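Local coordinates for PhnB-like domain-containing protein (Pseudomonas aeruginosa, PDB 1U69), which is of unknown function but belongs to the PhnB-like branch of the glyoxalase superfamily and may be involved in drug resistance, at residues Arg123-Ser126 / Glu127-Ser131. Numbering follows the deposited sequence.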
ATOM      1  N   ARG A 123      10.252  -1.336 -12.444  1.00 12.55           N
ATOM      2  CA  ARG A 123      10.203  -2.530 -11.603  1.00 13.80           C
ATOM      3  C   ARG A 123      11.232  -3.579 -12.068  1.00 14.58           C
ATOM      4  O   ARG A 123      11.764  -4.330 -11.258  1.00 15.60           O
ATOM      5  CB  ARG A 123       8.797  -3.141 -11.600  1.00 14.21           C
ATOM      6  CG  ARG A 123       7.818  -2.413 -10.704  1.00 14.15           C
ATOM      7  CD  ARG A 123       6.669  -3.297 -10.155  1.00 16.10           C
ATOM      8  NE  ARG A 123       5.730  -2.540  -9.314  1.00 16.60           N
ATOM      9  CZ  ARG A 123       4.838  -1.682  -9.787  1.00 14.42           C
ATOM     10  NH1 ARG A 123       4.754  -1.454 -11.091  1.00 16.45           N
ATOM     11  NH2 ARG A 123       4.034  -1.030  -8.964  1.00 13.94           N
ATOM     12  N   VAL A 124      11.491  -3.609 -13.369  1.00 15.90           N
ATOM     13  CA  VAL A 124      12.506  -4.497 -13.965  1.00 16.65           C
ATOM     14  C   VAL A 124      13.883  -4.307 -13.297  1.00 16.38           C
ATOM     15  O   VAL A 124      14.600  -5.280 -13.018  1.00 16.31           O
ATOM     16  CB  VAL A 124      12.606  -4.260 -15.511  1.00 17.06           C
ATOM     17  CG1 VAL A 124      13.858  -4.929 -16.109  1.00 18.52           C
ATOM     18  CG2 VAL A 124      11.356  -4.749 -16.212  1.00 18.66           C
ATOM     19  N   LEU A 125      14.245  -3.054 -13.029  1.00 16.16           N
ATOM     20  CA  LEU A 125      15.515  -2.725 -12.392  1.00 16.01           C
ATOM     21  C   LEU A 125      15.557  -3.157 -10.931  1.00 16.49           C
ATOM     22  O   LEU A 125      16.523  -3.770 -10.484  1.00 15.68           O
ATOM     23  CB  LEU A 125      15.779  -1.218 -12.501  1.00 15.98           C
ATOM     24  CG  LEU A 125      17.055  -0.678 -11.856  1.00 15.45           C
ATOM     25  CD1 LEU A 125      18.281  -1.415 -12.389  1.00 15.62           C
ATOM     26  CD2 LEU A 125      17.144   0.814 -12.101  1.00 15.54           C
ATOM     27  N   SER A 126      14.510  -2.827 -10.172  1.00 16.41           N
ATOM     28  CA  SER A 126      14.465  -3.177  -8.752  1.00 17.89           C
ATOM     29  C   SER A 126      14.572  -4.685  -8.515  1.00 18.88           C
ATOM     30  O   SER A 126      15.273  -5.140  -7.611  1.00 19.52           O
ATOM     31  CB  SER A 126      13.172  -2.660  -8.132  1.00 17.85           C
ATOM     32  OG  SER A 126      13.195  -1.253  -8.129  1.00 18.36           O
ATOM     33  N   GLU A 127      13.870  -5.445  -9.332  1.00 20.72           N
ATOM     34  CA  GLU A 127      13.886  -6.898  -9.216  1.00 22.02           C
ATOM     35  C   GLU A 127      15.231  -7.490  -9.614  1.00 22.07           C
ATOM     36  O   GLU A 127      15.693  -8.443  -9.000  1.00 22.25           O
ATOM     37  CB  GLU A 127      12.766  -7.490 -10.053  1.00 22.63           C
ATOM     38  CG  GLU A 127      11.395  -7.098  -9.539  1.00 26.05           C
ATOM     39  CD  GLU A 127      10.290  -7.686 -10.374  1.00 30.22           C
ATOM     40  OE1 GLU A 127       9.921  -7.069 -11.403  1.00 33.31           O
ATOM     41  OE2 GLU A 127       9.808  -8.781 -10.003  1.00 34.00           O
ATOM     42  N   ALA A 128      15.878  -6.881 -10.603  1.00 21.97           N
ATOM     43  CA  ALA A 128      17.196  -7.318 -11.059  1.00 21.93           C
ATOM     44  C   ALA A 128      18.252  -7.193  -9.963  1.00 22.21           C
ATOM     45  O   ALA A 128      19.006  -8.123  -9.730  1.00 22.37           O
ATOM     46  CB  ALA A 128      17.612  -6.535 -12.296  1.00 21.51           C
ATOM     47  N   ILE A 129      18.277  -6.050  -9.276  1.00 22.35           N
ATOM     48  CA  ILE A 129      19.267  -5.753  -8.248  1.00 23.16           C
ATOM     49  C   ILE A 129      19.098  -6.575  -6.962  1.00 23.39           C
ATOM     50  O   ILE A 129      20.070  -6.799  -6.231  1.00 23.44           O
ATOM     51  CB  ILE A 129      19.218  -4.221  -7.919  1.00 23.25           C
ATOM     52  CG1 ILE A 129      19.810  -3.425  -9.084  1.00 23.74           C
ATOM     53  CG2 ILE A 129      19.945  -3.893  -6.630  1.00 24.22           C
ATOM     54  CD1 ILE A 129      19.402  -1.965  -9.073  1.00 24.53           C
ATOM     55  N   ALA A 130      17.870  -6.999  -6.685  1.00 23.91           N
ATOM     56  CA  ALA A 130      17.562  -7.760  -5.473  1.00 24.73           C
ATOM     57  C   ALA A 130      17.540  -9.265  -5.723  1.00 25.31           C
ATOM     58  O   ALA A 130      17.189 -10.031  -4.827  1.00 25.74           O
ATOM     59  CB  ALA A 130      16.225  -7.309  -4.898  1.00 24.63           C
ATOM     60  N   SER A 131      17.912  -9.676  -6.934  1.00 25.67           N
ATOM     61  CA  SER A 131      17.849 -11.081  -7.341  1.00 26.29           C
ATOM     62  C   SER A 131      18.794 -11.948  -6.509  1.00 26.48           C
ATOM     63  O   SER A 131      19.898 -11.520  -6.173  1.00 26.66           O
ATOM     64  CB  SER A 131      18.208 -11.215  -8.826  1.00 26.34           C
ATOM     65  OG  SER A 131      18.155 -12.571  -9.260  1.00 25.73           O
TER
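Leu125 and Ile129 meet one turn apart on the short helix 123-129, a local i to i+4 contact just after strand 117-122. The tip of Ile129 lies obliquely across one branch of Leu125, CD1 to CD1 at 3.5 Å. For Leu125, chi1 of 178° and chi2 of 55° together turn CD1 toward Ile129, whose CD1 reaches back to meet it. The apolar face so formed packs on the C-terminal helices: both side chains touch Met144 of helix 134-144, and Leu125 also meets Ile155 of helix 152-159.

Helix 123-129 thus leads from the second beta-alpha-beta-beta-beta module of the glyoxalase fold, residues 78-122, into those helices. Its backbone keeps the i+4 to i bonding of an alpha-helix: Ile129 N donates to Leu125 O (3.1 Å), and Glu127 N to Arg123 O with an N-H...O angle of 166°. Helical geometry is lost at Ala130, whose N makes only a weak bond to Ser126 O at 3.3 Å.

On the polar side, Glu127 turns its extended chain back beside the first turn, yet OE1 remains 6.5 Å from Arg123 NE. The guanidinium instead forms salt bridges with Asp85 of the same chain and Asp30 of a neighbouring subunit, tying the helix start into the tetramer.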